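Local coordinates for extracellular solute-binding protein, family 1 (Bifidobacterium longum subsp. infantis ATCC 15697, PDB 3QUF) that probably captures a solute outside the cell for uptake by a membrane transporter, as is usual for bacterial family 1 solute-binding proteins, at residues A[52-57]-A[317-322]; A[41-46]-A[61-66]; A[154-159]-A[164-169]; A[140-145]-A[267-272]. All coordinates share one frame; numbering follows the deposited sequence. Where two conformers were deposited one is given.

Interaction 1: residues A[52-57]-A[317-322]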
# COMPACT_ATOMS: atom_id res chain seq x y z
N LYS A 52 22.55 -2.65 21.09
CA LYS A 52 22.72 -3.37 22.34
C LYS A 52 23.24 -4.79 22.13
O LYS A 52 24.06 -5.29 22.91
CB LYS A 52 21.36 -3.41 23.06
CG LYS A 52 21.38 -4.00 24.37
CD LYS A 52 20.31 -3.40 25.30
CE LYS A 52 18.96 -3.85 25.07
NZ LYS A 52 18.15 -3.41 26.25
N LYS A 53 22.74 -5.43 21.07
CA LYS A 53 23.06 -6.84 20.78
C LYS A 53 24.25 -7.08 19.85
O LYS A 53 24.69 -8.21 19.70
CB LYS A 53 21.80 -7.53 20.25
CG LYS A 53 20.61 -7.26 21.22
CD LYS A 53 19.50 -8.33 21.25
CE LYS A 53 18.51 -8.14 22.46
NZ LYS A 53 19.18 -7.60 23.73
N ASN A 54 24.84 -6.00 19.29
CA ASN A 54 25.95 -6.10 18.37
C ASN A 54 27.06 -5.13 18.75
O ASN A 54 27.17 -4.03 18.21
CB ASN A 54 25.44 -5.82 16.97
CG ASN A 54 24.48 -6.88 16.50
OD1 ASN A 54 24.90 -7.91 15.98
ND2 ASN A 54 23.20 -6.67 16.76
N PRO A 55 27.89 -5.55 19.72
CA PRO A 55 28.81 -4.62 20.34
C PRO A 55 29.94 -4.21 19.44
O PRO A 55 30.56 -3.20 19.70
CB PRO A 55 29.32 -5.42 21.54
CG PRO A 55 29.18 -6.83 21.14
CD PRO A 55 27.92 -6.87 20.38
N ASP A 56 30.21 -5.01 18.40
CA ASP A 56 31.24 -4.83 17.41
C ASP A 56 30.82 -3.87 16.29
O ASP A 56 31.60 -3.63 15.38
CB ASP A 56 31.51 -6.23 16.78
CG ASP A 56 30.24 -6.89 16.14
OD1 ASP A 56 29.13 -7.03 16.78
OD2 ASP A 56 30.37 -7.26 14.94
N ILE A 57 29.56 -3.43 16.30
CA ILE A 57 29.06 -2.56 15.21
C ILE A 57 28.64 -1.24 15.78
O ILE A 57 27.87 -1.20 16.75
CB ILE A 57 27.92 -3.23 14.45
CG1 ILE A 57 28.43 -4.56 13.87
CG2 ILE A 57 27.29 -2.25 13.34
CD1 ILE A 57 27.40 -5.44 13.24
N ALA A 317 26.01 -4.43 7.84
CA ALA A 317 24.69 -4.02 7.34
C ALA A 317 23.76 -5.21 7.17
O ALA A 317 22.56 -5.13 7.49
CB ALA A 317 24.85 -3.19 6.04
N LYS A 318 24.30 -6.33 6.71
CA LYS A 318 23.52 -7.56 6.61
C LYS A 318 23.03 -8.01 8.01
O LYS A 318 21.91 -8.54 8.13
CB LYS A 318 24.30 -8.67 5.93
CG LYS A 318 24.51 -8.39 4.45
CD LYS A 318 25.34 -9.49 3.76
CE LYS A 318 25.59 -9.21 2.29
NZ LYS A 318 26.56 -10.21 1.73
N LYS A 319 23.87 -7.83 9.03
CA LYS A 319 23.41 -8.14 10.41
C LYS A 319 22.26 -7.23 10.85
O LYS A 319 21.36 -7.67 11.56
CB LYS A 319 24.57 -8.05 11.40
CG LYS A 319 25.53 -9.21 11.29
CD LYS A 319 26.58 -9.15 12.41
CE LYS A 319 27.58 -10.31 12.35
NZ LYS A 319 28.29 -10.47 13.68
N PHE A 320 22.26 -5.97 10.42
CA PHE A 320 21.16 -5.08 10.71
C PHE A 320 19.86 -5.50 10.01
O PHE A 320 18.81 -5.61 10.65
CB PHE A 320 21.50 -3.65 10.35
CG PHE A 320 20.41 -2.68 10.71
CD1 PHE A 320 20.13 -2.38 12.03
CD2 PHE A 320 19.65 -2.09 9.71
CE1 PHE A 320 19.11 -1.51 12.33
CE2 PHE A 320 18.66 -1.19 10.02
CZ PHE A 320 18.37 -0.90 11.31
N LEU A 321 19.97 -5.87 8.73
CA LEU A 321 18.79 -6.39 8.00
C LEU A 321 18.28 -7.67 8.62
O LEU A 321 17.06 -7.85 8.75
CB LEU A 321 19.08 -6.52 6.50
CG LEU A 321 18.79 -5.22 5.70
CD1 LEU A 321 19.64 -4.09 6.03
CD2 LEU A 321 18.90 -5.49 4.17
N ALA A 322 19.18 -8.53 9.06
CA ALA A 322 18.79 -9.75 9.74
C ALA A 322 18.07 -9.49 11.03
O ALA A 322 17.14 -10.21 11.37
CB ALA A 322 20.03 -10.64 9.99
O HOH W 1 27.31 -9.02 16.12
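Lys319, on helix 311-324, reaches across to the turn that links helix 40-53 to strand 57-63 and meets it there through Ile57 and Asn54. That turn is a type I beta turn from Asn54 to Ile57, closed by the bond from Ile57 N to Asn54 O, and Asn54 is the first residue to leave the helical path. The lysine buries more surface than any other residue of the pair of segments. Its aliphatic part supplies the apolar contact: CD of Lys319 rests 3.9 Å from CD1 of Ile57. The isoleucine gets there because its CG1 arm stays extended, with chi2 at 172°, carrying CD1 out toward the lysine. The same CD atom of Lys319 also passes 4.1 Å from OD1 of Asn54.

Beyond CG the lysine chain is stretched out, which brings its ammonium group close to the turn. No direct hydrogen bond crosses; a water does the joining. It donates to OD1 of Asn54 at 2.7 Å and to OD1 of Asp56 at 2.8 Å, and it accepts from NZ of Lys319 at 3.0 Å. Asp56 was deposited in two conformers, so its share in this network holds for the one described. The other end of the Asn54 amide turns back to its own helix, with ND2 bonded to the carbonyl of Phe50.

At 4.0 Å, OD2 of Asp56 and NZ of Lys319 are too far apart for a salt bridge, so the attraction between the charges is probably modest, and the polar side of this contact rests mainly on the shared water.

Interaction 2: residues A[41-46]-A[61-66]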
# COMPACT_ATOMS: atom_id res chain seq x y z
N ASN A 41 10.70 7.91 16.11
CA ASN A 41 9.54 7.33 16.81
C ASN A 41 9.05 6.07 16.13
O ASN A 41 8.28 5.35 16.73
CB ASN A 41 8.39 8.31 17.06
CG ASN A 41 7.88 9.01 15.82
OD1 ASN A 41 7.91 8.50 14.72
ND2 ASN A 41 7.34 10.22 16.03
N GLN A 42 9.50 5.82 14.92
CA GLN A 42 9.15 4.56 14.21
C GLN A 42 10.24 3.49 14.26
O GLN A 42 9.95 2.30 14.38
CB GLN A 42 8.86 4.86 12.76
CG GLN A 42 7.62 5.72 12.53
CD GLN A 42 7.60 6.34 11.11
OE1 GLN A 42 8.51 7.11 10.69
NE2 GLN A 42 6.55 6.04 10.38
N ILE A 43 11.50 3.90 14.14
CA ILE A 43 12.61 2.92 14.03
C ILE A 43 13.64 2.98 15.16
O ILE A 43 14.53 2.13 15.23
CB ILE A 43 13.30 3.05 12.63
CG1 ILE A 43 13.95 1.73 12.20
CG2 ILE A 43 14.27 4.20 12.63
CD1 ILE A 43 13.97 1.44 10.77
N GLY A 44 13.51 3.96 16.07
CA GLY A 44 14.53 4.15 17.10
C GLY A 44 14.73 2.95 18.01
O GLY A 44 15.86 2.67 18.38
N GLU A 45 13.65 2.28 18.39
CA GLU A 45 13.76 1.08 19.25
C GLU A 45 14.46 -0.06 18.53
O GLU A 45 15.20 -0.86 19.17
CB GLU A 45 12.40 0.60 19.77
CG GLU A 45 12.52 -0.70 20.60
CD GLU A 45 11.25 -1.07 21.37
OE1 GLU A 45 10.20 -0.46 21.12
OE2 GLU A 45 11.33 -1.98 22.23
N VAL A 46 14.23 -0.18 17.22
CA VAL A 46 14.96 -1.16 16.43
C VAL A 46 16.47 -0.86 16.48
O VAL A 46 17.30 -1.74 16.76
CB VAL A 46 14.47 -1.19 14.94
CG1 VAL A 46 15.34 -2.12 14.10
CG2 VAL A 46 13.02 -1.62 14.86
N VAL A 61 23.03 6.83 12.73
CA VAL A 61 21.75 7.00 12.08
C VAL A 61 21.40 8.45 11.88
O VAL A 61 21.52 9.24 12.83
CB VAL A 61 20.61 6.30 12.85
CG1 VAL A 61 19.28 6.35 12.06
CG2 VAL A 61 20.98 4.87 13.15
N GLN A 62 21.03 8.80 10.65
CA GLN A 62 20.41 10.06 10.31
C GLN A 62 18.99 9.86 9.82
O GLN A 62 18.63 8.86 9.20
CB GLN A 62 21.26 10.83 9.32
CG GLN A 62 22.68 11.04 9.87
CD GLN A 62 23.35 12.34 9.41
OE1 GLN A 62 23.86 12.42 8.30
NE2 GLN A 62 23.37 13.35 10.30
N TYR A 63 18.14 10.83 10.14
CA TYR A 63 16.69 10.66 9.94
C TYR A 63 16.22 11.67 8.88
O TYR A 63 16.63 12.85 8.90
CB TYR A 63 15.97 10.77 11.29
CG TYR A 63 16.40 9.75 12.38
CD1 TYR A 63 15.75 8.56 12.51
CD2 TYR A 63 17.44 10.02 13.31
CE1 TYR A 63 16.12 7.60 13.47
CE2 TYR A 63 17.80 9.04 14.30
CZ TYR A 63 17.12 7.84 14.36
OH TYR A 63 17.42 6.83 15.30
N GLY A 64 15.42 11.22 7.91
CA GLY A 64 14.83 12.11 6.91
C GLY A 64 13.84 13.04 7.60
O GLY A 64 13.24 12.68 8.63
N GLN A 65 13.71 14.25 7.04
CA GLN A 65 12.79 15.28 7.56
C GLN A 65 11.39 15.10 6.99
O GLN A 65 10.42 15.24 7.71
CB GLN A 65 13.35 16.69 7.28
CG GLN A 65 14.66 16.99 8.07
CD GLN A 65 15.32 18.35 7.74
OE1 GLN A 65 15.09 18.93 6.68
NE2 GLN A 65 16.16 18.85 8.67
N ASP A 66 11.30 14.75 5.71
CA ASP A 66 10.03 14.47 5.06
C ASP A 66 10.38 13.75 3.77
O ASP A 66 11.54 13.82 3.34
CB ASP A 66 9.21 15.76 4.81
CG ASP A 66 9.92 16.77 3.92
OD1 ASP A 66 10.07 16.50 2.70
OD2 ASP A 66 10.32 17.85 4.43
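Tyr63, the last residue of strand 57-63, directs its ring at helix 40-53 and touches Ile43 and Gly44 there. Its CB already points toward the helix, and with CG anti to the carbonyl carbon (chi1 -59°) the ring continues out across the gap between the two backbones. At CG and CD1 the ring is still short of the helix. CE1 is the first atom to make real contact, lying 4.0 Å from CG2 of Ile43. That methyl sits at the edge of the ring, close to its plane, so the isoleucine abuts the rim and leaves the faces alone.

One face is taken by a neighbour on the same strand: CG1 of Val61 stands over it, displaced toward the rim, with CZ of Tyr63 3.5 Å away. At the tip, the hydroxyl OH of Tyr63 passes 4.3 Å from CA of Gly44. The glycine brings no side chain to this spot, and the phenol end lies beside bare backbone. No hydrogen bond joins the two segments; what holds them is van der Waals contact over a small area.

The pair belongs to a beta-alpha-beta unit, in which helix 40-53 crosses over from strand 30-36 to strand 57-63, and the two strands run parallel side by side. Ile43 also packs on Phe34 and Ser36 of the first strand, and Val61 reaches Phe34 and, on the helix, Val47. Helix 40-53 thus packs against the sheet on one side and touches helices 311-324 and 327-337 through Val46.

Interaction 3: residues A[154-159]-A[164-169]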
# COMPACT_ATOMS: atom_id res chain seq x y z
N ASP A 154 -27.36 -8.55 6.00
CA ASP A 154 -26.74 -8.96 7.26
C ASP A 154 -25.25 -9.25 7.06
O ASP A 154 -24.52 -9.43 8.04
CB ASP A 154 -27.43 -10.20 7.84
CG ASP A 154 -26.84 -11.51 7.35
OD1 ASP A 154 -27.11 -11.90 6.18
OD2 ASP A 154 -26.10 -12.16 8.13
N LYS A 155 -24.81 -9.31 5.79
CA LYS A 155 -23.43 -9.57 5.41
C LYS A 155 -23.03 -8.60 4.29
O LYS A 155 -23.88 -8.12 3.53
CB LYS A 155 -23.29 -11.00 4.87
CG LYS A 155 -23.32 -12.10 5.95
CD LYS A 155 -23.53 -13.49 5.33
CE LYS A 155 -22.29 -14.01 4.56
NZ LYS A 155 -21.11 -14.27 5.46
N PHE A 156 -21.74 -8.33 4.18
CA PHE A 156 -21.28 -7.40 3.17
C PHE A 156 -21.26 -8.06 1.80
O PHE A 156 -20.83 -9.21 1.70
CB PHE A 156 -19.90 -6.85 3.52
CG PHE A 156 -19.62 -5.56 2.84
CD1 PHE A 156 -20.11 -4.38 3.35
CD2 PHE A 156 -18.93 -5.53 1.64
CE1 PHE A 156 -19.90 -3.18 2.70
CE2 PHE A 156 -18.73 -4.34 0.97
CZ PHE A 156 -19.21 -3.16 1.51
N PRO A 157 -21.68 -7.33 0.76
CA PRO A 157 -21.61 -7.84 -0.61
C PRO A 157 -20.26 -8.41 -1.01
O PRO A 157 -19.21 -7.79 -0.77
CB PRO A 157 -21.94 -6.60 -1.45
CG PRO A 157 -22.87 -5.86 -0.66
CD PRO A 157 -22.37 -6.03 0.79
N LYS A 158 -20.31 -9.57 -1.66
CA LYS A 158 -19.13 -10.26 -2.13
C LYS A 158 -18.65 -9.77 -3.49
O LYS A 158 -17.46 -9.82 -3.74
CB LYS A 158 -19.38 -11.76 -2.14
CG LYS A 158 -19.39 -12.32 -0.73
CD LYS A 158 -19.56 -13.84 -0.75
CE LYS A 158 -19.55 -14.42 0.67
NZ LYS A 158 -18.53 -13.74 1.54
N THR A 159 -19.56 -9.31 -4.36
CA THR A 159 -19.17 -8.86 -5.69
C THR A 159 -19.57 -7.43 -5.91
O THR A 159 -20.47 -6.91 -5.27
CB THR A 159 -19.84 -9.72 -6.77
OG1 THR A 159 -21.26 -9.50 -6.73
CG2 THR A 159 -19.53 -11.21 -6.53
N ILE A 164 -23.31 -2.62 -5.92
CA ILE A 164 -24.09 -1.59 -6.60
C ILE A 164 -25.56 -1.75 -6.17
O ILE A 164 -26.23 -0.76 -5.82
CB ILE A 164 -23.94 -1.65 -8.13
CG1 ILE A 164 -22.54 -1.19 -8.55
CG2 ILE A 164 -24.99 -0.76 -8.83
CD1 ILE A 164 -22.20 -1.40 -10.02
N GLU A 165 -26.05 -2.98 -6.17
CA GLU A 165 -27.45 -3.25 -5.78
C GLU A 165 -27.69 -2.82 -4.32
O GLU A 165 -28.71 -2.22 -4.02
CB GLU A 165 -27.81 -4.72 -5.96
CG GLU A 165 -27.94 -5.17 -7.41
CD GLU A 165 -28.98 -4.36 -8.24
OE1 GLU A 165 -30.15 -4.24 -7.81
OE2 GLU A 165 -28.61 -3.84 -9.32
N MSE A 166 -26.73 -3.10 -3.43
CA MSE A 166 -26.84 -2.69 -2.03
C MSE A 166 -26.86 -1.17 -1.90
O MSE A 166 -27.65 -0.63 -1.12
CB MSE A 166 -25.67 -3.25 -1.21
CG MSE A 166 -25.75 -2.99 0.29
SE MSE A 166 -24.02 -3.16 1.15
CE MSE A 166 -23.05 -1.81 0.11
N GLY A 167 -26.01 -0.51 -2.66
CA GLY A 167 -25.88 0.93 -2.62
C GLY A 167 -27.19 1.61 -3.03
O GLY A 167 -27.58 2.61 -2.43
N LYS A 168 -27.82 1.08 -4.07
CA LYS A 168 -29.04 1.70 -4.61
C LYS A 168 -30.12 1.68 -3.55
O LYS A 168 -30.85 2.66 -3.39
CB LYS A 168 -29.49 1.01 -5.90
CG LYS A 168 -28.55 1.28 -7.06
CD LYS A 168 -29.07 0.90 -8.45
CE LYS A 168 -28.94 -0.58 -8.74
NZ LYS A 168 -29.81 -0.93 -9.92
N LYS A 169 -30.20 0.56 -2.83
CA LYS A 169 -31.17 0.38 -1.76
C LYS A 169 -30.91 1.31 -0.60
O LYS A 169 -31.84 1.86 -0.03
CB LYS A 169 -31.16 -1.05 -1.27
CG LYS A 169 -31.63 -2.08 -2.29
CD LYS A 169 -31.54 -3.49 -1.71
CE LYS A 169 -31.82 -4.61 -2.74
NZ LYS A 169 -31.17 -5.91 -2.31
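A Met-aromatic contact ties the loop leading into helix 160-172 back onto that helix, two turns or less from its start. The helix opens at Thr159, whose side chain caps a backbone N of the first turn, while Glu162 OE1 accepts from Thr159 N, the reciprocal pattern of a capping box. Just upstream, Pro157 points at Met166, and the far end of the Phe156 ring comes near it as well.

Met166 is present as selenomethionine and contributes the largest share of the buried surface. Its CG lies anti to the backbone N (chi1 -174°), which sends the chain straight off the helix toward the loop; a bend at chi3 then turns CE toward the far end of the phenyl ring, which it approaches obliquely. Pro157 and Met166 cross at about a right angle, and CB of Met166 lies 3.9 Å from CG of Pro157. The terminal methyl CE of Met166 comes within 4.3 Å of CZ of Phe156. Pro157 also leans on the aromatic ring, its CD over one face near the rim.

Leu148 of helix 145-150 and Val261 of strand 259-264 touch both Phe156 and Met166, making this a small apolar core between helix and sheet. Two conformers of Met166 were deposited, so the 3.3 Å between its SE and CD of Pro157 is doubtful as a measure of tightness. In the conformer described, SE stands 4.9 Å from the centroid of the Phe156 ring, 28° off the ring normal.

Interaction 4: residues A[140-145]-A[267-272]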
# COMPACT_ATOMS: atom_id res chain seq x y z
N ALA A 140 -9.31 -1.19 3.65
CA ALA A 140 -10.47 -2.02 3.33
C ALA A 140 -11.76 -1.23 3.51
O ALA A 140 -11.70 -0.02 3.74
CB ALA A 140 -10.46 -3.30 4.23
N PHE A 141 -12.90 -1.88 3.36
CA PHE A 141 -14.18 -1.23 3.51
C PHE A 141 -14.67 -1.36 4.96
O PHE A 141 -14.71 -2.46 5.54
CB PHE A 141 -15.25 -1.83 2.59
CG PHE A 141 -15.43 -1.14 1.23
CD1 PHE A 141 -15.00 0.15 0.95
CD2 PHE A 141 -16.13 -1.83 0.23
CE1 PHE A 141 -15.24 0.73 -0.28
CE2 PHE A 141 -16.42 -1.23 -0.96
CZ PHE A 141 -15.97 0.04 -1.23
N PHE A 142 -15.02 -0.23 5.54
CA PHE A 142 -15.63 -0.17 6.86
C PHE A 142 -17.10 0.15 6.62
O PHE A 142 -17.40 1.04 5.82
CB PHE A 142 -14.93 0.90 7.69
CG PHE A 142 -13.54 0.52 8.15
CD1 PHE A 142 -12.50 0.29 7.21
CD2 PHE A 142 -13.27 0.34 9.49
CE1 PHE A 142 -11.23 -0.10 7.63
CE2 PHE A 142 -12.00 -0.02 9.92
CZ PHE A 142 -10.97 -0.25 9.00
N TYR A 143 -17.99 -0.60 7.25
CA TYR A 143 -19.44 -0.42 7.01
C TYR A 143 -20.28 -0.33 8.28
O TYR A 143 -19.92 -0.87 9.32
CB TYR A 143 -19.99 -1.49 6.05
CG TYR A 143 -19.93 -2.91 6.59
CD1 TYR A 143 -18.77 -3.66 6.46
CD2 TYR A 143 -21.03 -3.49 7.21
CE1 TYR A 143 -18.69 -4.96 6.93
CE2 TYR A 143 -20.97 -4.78 7.70
CZ TYR A 143 -19.81 -5.51 7.56
OH TYR A 143 -19.74 -6.79 8.04
N ASN A 144 -21.39 0.39 8.16
CA ASN A 144 -22.32 0.63 9.26
C ASN A 144 -23.35 -0.50 9.20
O ASN A 144 -24.21 -0.55 8.30
CB ASN A 144 -22.96 2.01 9.08
CG ASN A 144 -23.95 2.34 10.19
OD1 ASN A 144 -24.55 1.44 10.78
ND2 ASN A 144 -24.15 3.63 10.45
N LYS A 145 -23.24 -1.44 10.13
CA LYS A 145 -24.09 -2.63 10.12
C LYS A 145 -25.59 -2.30 10.17
O LYS A 145 -26.41 -3.02 9.57
CB LYS A 145 -23.72 -3.54 11.29
CG LYS A 145 -22.34 -4.15 11.17
CD LYS A 145 -22.03 -5.04 12.36
CE LYS A 145 -20.82 -5.89 12.10
NZ LYS A 145 -20.58 -6.92 13.16
N TRP A 267 -5.58 2.86 11.03
CA TRP A 267 -5.41 4.24 11.56
C TRP A 267 -6.70 4.88 12.07
O TRP A 267 -6.68 5.72 13.01
CB TRP A 267 -4.70 5.12 10.50
CG TRP A 267 -5.38 5.16 9.13
CD1 TRP A 267 -6.35 6.02 8.71
CD2 TRP A 267 -5.11 4.29 8.01
NE1 TRP A 267 -6.72 5.74 7.41
CE2 TRP A 267 -5.98 4.68 6.97
CE3 TRP A 267 -4.24 3.22 7.81
CZ2 TRP A 267 -5.98 4.03 5.74
CZ3 TRP A 267 -4.24 2.58 6.58
CH2 TRP A 267 -5.12 2.99 5.57
N ASP A 268 -7.85 4.53 11.50
CA ASP A 268 -9.15 5.07 11.94
C ASP A 268 -9.86 4.26 13.02
O ASP A 268 -10.94 4.61 13.44
CB ASP A 268 -10.10 5.20 10.76
CG ASP A 268 -9.80 6.43 9.90
OD1 ASP A 268 -9.13 7.36 10.40
OD2 ASP A 268 -10.30 6.48 8.76
N LEU A 269 -9.27 3.16 13.48
CA LEU A 269 -10.00 2.29 14.41
C LEU A 269 -10.32 2.98 15.72
O LEU A 269 -11.40 2.79 16.26
CB LEU A 269 -9.21 1.03 14.73
CG LEU A 269 -9.49 -0.08 13.75
CD1 LEU A 269 -8.41 -1.15 13.96
CD2 LEU A 269 -10.91 -0.63 13.98
N PRO A 270 -9.39 3.77 16.25
CA PRO A 270 -9.67 4.42 17.53
C PRO A 270 -10.87 5.36 17.48
O PRO A 270 -11.73 5.33 18.36
CB PRO A 270 -8.40 5.21 17.80
CG PRO A 270 -7.35 4.44 17.18
CD PRO A 270 -7.96 3.89 15.90
N ASP A 271 -10.96 6.15 16.41
CA ASP A 271 -12.13 7.02 16.21
C ASP A 271 -13.42 6.22 15.97
O ASP A 271 -14.49 6.61 16.45
CB ASP A 271 -11.88 8.02 15.07
CG ASP A 271 -10.81 9.08 15.41
OD1 ASP A 271 -10.60 9.39 16.60
OD2 ASP A 271 -10.17 9.61 14.46
N LEU A 272 -13.34 5.10 15.25
CA LEU A 272 -14.54 4.32 14.98
C LEU A 272 -15.04 3.61 16.24
O LEU A 272 -16.23 3.46 16.45
CB LEU A 272 -14.29 3.33 13.83
CG LEU A 272 -14.05 3.97 12.45
CD1 LEU A 272 -14.27 2.93 11.37
CD2 LEU A 272 -14.89 5.21 12.15
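The backbones of strand 135-144 and the short helix starting at Leu269 keep their distance, coming closest at Phe142 and Leu272, whose CA atoms are 9.3 Å apart. One aromatic side chain fills that gap. Phe142 points at the helix, its CG anti to the carbonyl carbon (chi1 -73°), and the ring is met by two leucines a helical turn apart.

Leu272 comes closest: its CD1 lies 3.4 Å from CD2 of Phe142, a tight contact for two carbons, and approaches the ring obliquely. The same methyl is 4.0 Å from CE2 of Phe142, so it serves two neighbouring ring carbons. Leu269 arrives differently. Its CD2 lies 4.2 Å from CE2 of Phe142, at the edge and near the ring plane. Across the ring, the carbonyl O of Ala140, on the same strand, lies in plane at the other edge, 3.6 Å from CD1 of Phe142. The helix itself is begun by the bond from Leu272 N to Asp268 O.

No polar bond joins the two segments; the contact is wholly apolar and buried. Around it, strand 135-144 pairs antiparallel with both 259-264 and 279-282, and Phe142 also touches Met262 and Val281 on these two. Both leucines pack on Phe279 of strand 279-282, while Leu272 reaches Phe254 and Val255 of helix 247-255, which places helix 269-274 over the sheet and against that neighbouring helix.

The four contacts fall into two groups, 1 with 2 and 3 with 4, consistent with the two-lobed shape of solute-binding proteins. Interactions 1 and 2 share helix 40-53 and touch through Phe320 and Val46; interactions 3 and 4 meet where Phe156 packs against Tyr143 and Phe141. The centres of interactions 1 and 3 are about 51 Å apart, on opposite sides of the chain's centre. Chemistry follows burial: interaction 1, partly at the surface, adds a water and charged groups to its apolar contact, whereas the buried interactions 2, 3 and 4 rely on apolar contacts, chiefly aromatic rings met by methyls, with selenium against a ring and a proline in interaction 3. Interactions 2 and 4 both reach the same large mixed sheet.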